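Local structure of malate dehydrogenase (Picrophilus torridus, 4BGV) at residues A18-L21 with A22-T26; K42-D45 with I46-A50; G218-I221 with V222-K226. The protein probably catalyses the reversible NAD-dependent oxidation of malate to oxaloacetate, a step of the tricarboxylic acid cycle. All coordinates share one frame; numbering follows the deposited sequence.

Contact 1. Residues A18-L21 with A22-T26; sequences AQTL and AIRQT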
# COMPACT_ATOMS: atom_id res chain seq x y z
N ALA A 18 10.74 10.94 8.61
CA ALA A 18 11.65 10.03 7.91
C ALA A 18 11.05 8.63 7.78
O ALA A 18 11.08 8.02 6.70
CB ALA A 18 13.01 9.98 8.63
N GLN A 19 10.48 8.12 8.87
CA GLN A 19 9.89 6.78 8.82
C GLN A 19 8.68 6.76 7.89
O GLN A 19 8.44 5.78 7.18
CB GLN A 19 9.49 6.30 10.22
CG GLN A 19 8.78 4.93 10.24
CD GLN A 19 9.69 3.76 9.82
OE1 GLN A 19 10.29 3.09 10.68
NE2 GLN A 19 9.78 3.50 8.52
N THR A 20 7.93 7.86 7.87
CA THR A 20 6.76 7.99 7.01
C THR A 20 7.14 8.02 5.52
O THR A 20 6.54 7.32 4.68
CB THR A 20 5.95 9.25 7.38
OG1 THR A 20 5.52 9.14 8.73
CG2 THR A 20 4.71 9.38 6.49
N LEU A 21 8.14 8.84 5.19
CA LEU A 21 8.66 8.89 3.82
C LEU A 21 9.16 7.53 3.37
O LEU A 21 8.99 7.17 2.21
CB LEU A 21 9.80 9.91 3.71
CG LEU A 21 9.34 11.36 3.95
CD1 LEU A 21 10.53 12.30 3.96
CD2 LEU A 21 8.31 11.80 2.89
N ALA A 22 9.79 6.78 4.28
CA ALA A 22 10.31 5.45 3.91
C ALA A 22 9.17 4.49 3.61
O ALA A 22 9.18 3.81 2.58
CB ALA A 22 11.21 4.89 5.02
N ILE A 23 8.18 4.44 4.50
CA ILE A 23 6.99 3.60 4.28
C ILE A 23 6.30 3.92 2.94
O ILE A 23 5.89 3.02 2.22
CB ILE A 23 6.00 3.75 5.46
CG1 ILE A 23 6.64 3.13 6.71
CG2 ILE A 23 4.64 3.12 5.13
CD1 ILE A 23 6.02 3.60 8.03
N ARG A 24 6.16 5.21 2.63
CA ARG A 24 5.51 5.63 1.40
C ARG A 24 6.48 5.65 0.23
O ARG A 24 6.12 6.04 -0.89
CB ARG A 24 4.84 7.00 1.61
CG ARG A 24 3.74 6.92 2.67
CD ARG A 24 3.17 8.29 3.02
NE ARG A 24 2.34 8.89 1.97
CZ ARG A 24 1.03 8.65 1.84
NH1 ARG A 24 0.45 7.76 2.64
NH2 ARG A 24 0.31 9.26 0.89
N GLN A 25 7.70 5.20 0.49
CA GLN A 25 8.73 5.03 -0.56
C GLN A 25 8.99 6.30 -1.37
O GLN A 25 9.19 6.26 -2.60
CB GLN A 25 8.37 3.82 -1.44
CG GLN A 25 8.27 2.55 -0.60
CD GLN A 25 8.04 1.27 -1.40
OE1 GLN A 25 8.06 1.26 -2.62
NE2 GLN A 25 7.81 0.17 -0.68
N THR A 26 9.02 7.42 -0.66
CA THR A 26 9.10 8.72 -1.33
C THR A 26 10.45 8.95 -2.00
O THR A 26 10.50 9.50 -3.10
CB THR A 26 8.76 9.86 -0.35
OG1 THR A 26 7.50 9.56 0.27
CG2 THR A 26 8.65 11.21 -1.09
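Ala18 O accepts the N-H of Ala22 in the last turns of helix 12-23, the first helix of the Rossmann-fold NAD-binding domain. This helix links parallel strands 4-8 and 28-33 in a beta-alpha-beta unit and closes in a Schellman motif. The Ala18 methyl points away from residues 22-26 and packs on Ile29 and Ile31 of strand 28-33. Gln19 O takes the next helical bond, from Ile23 N, and this bond is nearly straight (171° at the hydrogen). The Gln19 side chain sets out with CG opposite the backbone N (chi1 176°) and then bends at chi2, which brings its amide back toward Ile23. Gln19 NE2 lies 3.6 Å from Ile23 CG1, and Gln19 CG lies 3.8 Å from Ile23 CD1. The two side chains cross at a slant. NE2 is also hydrogen-bonded to Tyr55 OH. Replacing Gln19 by alanine would probably leave Tyr55 OH without this mate and open a gap beside the CG1-CD1 branch of Ile23. Thr20 and Arg24 run side by side in the same direction, with Thr20 CG2 3.9 Å from Arg24 CD. Thr20 OG1 bonds back to Thr16 O, Arg24 NH2 forms a salt bridge with Glu243, and both side chains pack on Trp53 of the second subunit. Leu21 O takes the outer bond of the Schellman motif, from Thr26 N, 2.9 Å away and almost straight at 176°. Gln25 makes this return possible with its positive phi, and Gln25 N makes the inner bond, to Ala22 O at 2.9 Å. The Leu21 side chain crosses that of Thr26, and its CD2 methyl lies 3.5 Å from Thr26 OG1 and 3.8 Å from Thr26 CB.

Contact 2. Residues K42-D45 with I46-A50; sequences KALD and ILEGA
Helix 38-47 of the Rossmann-fold domain sets Leu44 against Glu48, one turn on, just where the chain enters a type I beta turn from Leu47 to Ala50. The two side chains cross rather than run together. Glu48 CG stands beside its own backbone N (chi1 -72°) and the chain is extended from there. This carries the carboxylate past the leucine branch. Glu48 OE2 lies 3.5 Å from Leu44 CG and 3.6 Å from Leu44 CD1, so that oxygen rests on an apolar group. Glu48 OE1 has polar partners. A water donates to both Glu48 OE1, at 2.8 Å, and Asp45 OD1, at 2.7 Å. Asp45 OD1 and Glu48 OE1 are 5.0 Å apart, and the shared water probably eases the mutual repulsion of the two carboxylates. Glu48 OE1 also forms a salt bridge with Arg156 of the second subunit, a residue thought to bind substrate. Asp45 OD2 accepts from Tyr225 OH and from the backbone N of Phe231 and Tyr232, all of the second subunit. Lys42 O, Ala43 O and Leu44 O receive the helical bonds from Ile46, Leu47 and Glu48. Ile46 packs on helix 12-23, and Ala43, Ile46 and Leu47 rest on Ile59 of strand 59-63, an edge strand of the parallel sheet within this chain.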
# COMPACT_ATOMS: atom_id res chain seq x y z
N LYS A 42 18.42 7.20 14.56
CA LYS A 42 17.06 7.17 14.01
C LYS A 42 17.08 6.57 12.61
O LYS A 42 16.24 5.73 12.27
CB LYS A 42 16.42 8.57 13.99
CG LYS A 42 16.18 9.16 15.38
CD LYS A 42 15.03 8.45 16.11
CE LYS A 42 14.71 9.08 17.50
NZ LYS A 42 14.10 10.44 17.40
N ALA A 43 18.06 6.98 11.80
CA ALA A 43 18.20 6.45 10.44
C ALA A 43 18.43 4.94 10.43
O ALA A 43 17.81 4.22 9.64
CB ALA A 43 19.34 7.15 9.71
N LEU A 44 19.29 4.46 11.31
CA LEU A 44 19.60 3.03 11.33
C LEU A 44 18.40 2.20 11.80
O LEU A 44 18.14 1.11 11.28
CB LEU A 44 20.84 2.74 12.20
CG LEU A 44 21.35 1.29 12.19
CD1 LEU A 44 21.61 0.80 10.76
CD2 LEU A 44 22.63 1.13 13.03
N ASP A 45 17.68 2.71 12.79
CA ASP A 45 16.53 2.01 13.35
C ASP A 45 15.46 1.94 12.27
O ASP A 45 14.83 0.92 12.08
CB ASP A 45 16.02 2.79 14.58
CG ASP A 45 15.06 1.98 15.47
OD1 ASP A 45 14.86 0.76 15.24
OD2 ASP A 45 14.50 2.59 16.40
N ILE A 46 15.28 3.04 11.55
CA ILE A 46 14.33 3.06 10.44
C ILE A 46 14.79 2.12 9.32
O ILE A 46 14.00 1.33 8.81
CB ILE A 46 14.13 4.51 9.91
CG1 ILE A 46 13.34 5.35 10.93
CG2 ILE A 46 13.43 4.49 8.55
CD1 ILE A 46 13.36 6.87 10.66
N LEU A 47 16.06 2.21 8.94
CA LEU A 47 16.58 1.36 7.87
C LEU A 47 16.45 -0.13 8.20
O LEU A 47 16.16 -0.95 7.33
CB LEU A 47 18.04 1.68 7.57
CG LEU A 47 18.63 0.93 6.38
CD1 LEU A 47 17.93 1.38 5.09
CD2 LEU A 47 20.14 1.16 6.30
N GLU A 48 16.68 -0.49 9.46
CA GLU A 48 16.64 -1.90 9.84
C GLU A 48 15.26 -2.55 9.70
O GLU A 48 15.15 -3.77 9.77
CB GLU A 48 17.23 -2.12 11.25
CG GLU A 48 18.75 -1.95 11.25
CD GLU A 48 19.39 -2.01 12.61
OE1 GLU A 48 18.66 -2.02 13.64
OE2 GLU A 48 20.65 -2.07 12.65
N GLY A 49 14.22 -1.74 9.53
CA GLY A 49 12.88 -2.25 9.32
C GLY A 49 12.57 -2.48 7.84
O GLY A 49 11.55 -3.06 7.49
N ALA A 50 13.46 -2.01 6.97
CA ALA A 50 13.29 -2.17 5.51
C ALA A 50 12.97 -3.61 5.02
O ALA A 50 12.10 -3.78 4.16
CB ALA A 50 14.51 -1.61 4.76
O HOH W 1 16.59 -1.34 15.38

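Contact 3. Residues G218-I221 with V222-K226; sequences GGEI and VNLYK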
# COMPACT_ATOMS: atom_id res chain seq x y z
N GLY A 218 -3.37 20.89 18.97
CA GLY A 218 -1.99 20.63 19.37
C GLY A 218 -1.85 20.65 20.88
O GLY A 218 -1.13 19.82 21.46
N GLY A 219 -2.54 21.59 21.52
CA GLY A 219 -2.56 21.68 22.98
C GLY A 219 -3.17 20.43 23.63
O GLY A 219 -2.72 19.99 24.70
N GLU A 220 -4.19 19.87 22.98
CA GLU A 220 -4.85 18.67 23.47
C GLU A 220 -3.84 17.53 23.56
O GLU A 220 -3.81 16.81 24.56
CB GLU A 220 -6.03 18.26 22.56
CG GLU A 220 -6.74 16.98 23.00
CD GLU A 220 -7.92 16.58 22.09
OE1 GLU A 220 -8.08 17.20 21.02
OE2 GLU A 220 -8.68 15.65 22.46
N ILE A 221 -3.02 17.37 22.53
CA ILE A 221 -2.00 16.33 22.55
C ILE A 221 -0.91 16.62 23.59
O ILE A 221 -0.47 15.73 24.31
CB ILE A 221 -1.35 16.12 21.15
CG1 ILE A 221 -2.42 15.78 20.12
CG2 ILE A 221 -0.32 15.00 21.21
CD1 ILE A 221 -3.15 14.49 20.41
N VAL A 222 -0.47 17.87 23.66
CA VAL A 222 0.52 18.26 24.68
C VAL A 222 0.08 17.88 26.10
O VAL A 222 0.88 17.38 26.90
CB VAL A 222 0.86 19.75 24.61
CG1 VAL A 222 1.62 20.19 25.86
CG2 VAL A 222 1.69 20.04 23.36
N ASN A 223 -1.19 18.10 26.41
CA ASN A 223 -1.70 17.75 27.73
C ASN A 223 -1.63 16.25 28.00
O ASN A 223 -1.35 15.83 29.12
CB ASN A 223 -3.13 18.24 27.93
CG ASN A 223 -3.75 17.65 29.18
OD1 ASN A 223 -3.37 18.01 30.30
ND2 ASN A 223 -4.69 16.72 29.00
N LEU A 224 -1.85 15.46 26.96
CA LEU A 224 -1.85 14.01 27.12
C LEU A 224 -0.43 13.45 27.22
O LEU A 224 -0.18 12.51 27.99
CB LEU A 224 -2.63 13.37 25.97
CG LEU A 224 -4.12 13.70 25.99
CD1 LEU A 224 -4.83 13.29 24.70
CD2 LEU A 224 -4.78 13.05 27.18
N TYR A 225 0.50 14.05 26.47
CA TYR A 225 1.90 13.60 26.47
C TYR A 225 2.71 14.12 27.66
O TYR A 225 3.69 13.49 28.08
CB TYR A 225 2.60 14.06 25.18
CG TYR A 225 2.30 13.23 23.94
CD1 TYR A 225 1.62 12.02 24.03
CD2 TYR A 225 2.73 13.66 22.69
CE1 TYR A 225 1.36 11.27 22.89
CE2 TYR A 225 2.47 12.92 21.55
CZ TYR A 225 1.79 11.72 21.66
OH TYR A 225 1.54 10.96 20.54
N LYS A 226 2.31 15.28 28.18
CA LYS A 226 2.97 15.95 29.31
C LYS A 226 4.33 16.55 28.97
O LYS A 226 4.59 17.71 29.29
CB LYS A 226 3.09 15.04 30.54
CG LYS A 226 1.80 14.38 30.97
CD LYS A 226 0.78 15.40 31.41
CE LYS A 226 -0.51 14.77 31.93
NZ LYS A 226 -1.54 15.85 32.07
O HOH W 2 -5.79 16.72 26.37
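Ile221 and Tyr225 form a CH-pi pair one turn apart on helix 217-225, in the C-terminal alpha/beta domain. The side chains lie alongside and point the same way. Ile221 CG2 sits over one face of the Tyr225 ring, 3.8 Å from its centroid and 24° off the normal. Ile221 CG2 is shifted toward the rim and comes closest to Tyr225 CE2, at 3.5 Å. The rotation of Ile221 (chi1 -57°), with CG2 opposite the backbone N and CG1 beside it, is what brings the CG2 methyl and not CG1 to the ring. Tyr225 also packs on Gly41 of the second subunit. Ile221 O receives the N-H of Tyr225 at 2.9 Å between Ile221 O and Tyr225 N. The bond from Leu224 N to Glu220 O is weak, at 3.4 Å. A water also donates to Glu220 O, at 2.7 Å, and accepts from Asn223 ND2. Lys226 leaves the helix with positive phi (71°), and its NZ makes weak bonds back to Asn223 O and OD1. This i to i+4 aliphatic-aromatic pairing at a helical C-terminus lies on a subunit interface, consistent with the dimer contact of the LDH/MDH superfamily.

How the contacts relate
Contacts 1 and 2 belong to the same Rossmann-fold domain, with centres 11 Å apart. They touch through Ile46, whose CD1 lies 3.6 Å from Gln19 N and 3.7 Å from Ala18 CB. Contact 3 is in the C-terminal domain. Its nearest atoms are about 13 Å from either of the others within the chain. Across the interface it meets contact 2 of the second subunit, whose Leu44 and Asp45 touch residues 220-225. The probable NAD site lies nearby. At nearest approach between residues, Lys42 comes within about 4 Å of Gly11 and Ala18 within about 6 Å of Gly14. Gly218 comes within about 4 Å of Arg156, which probably binds substrate.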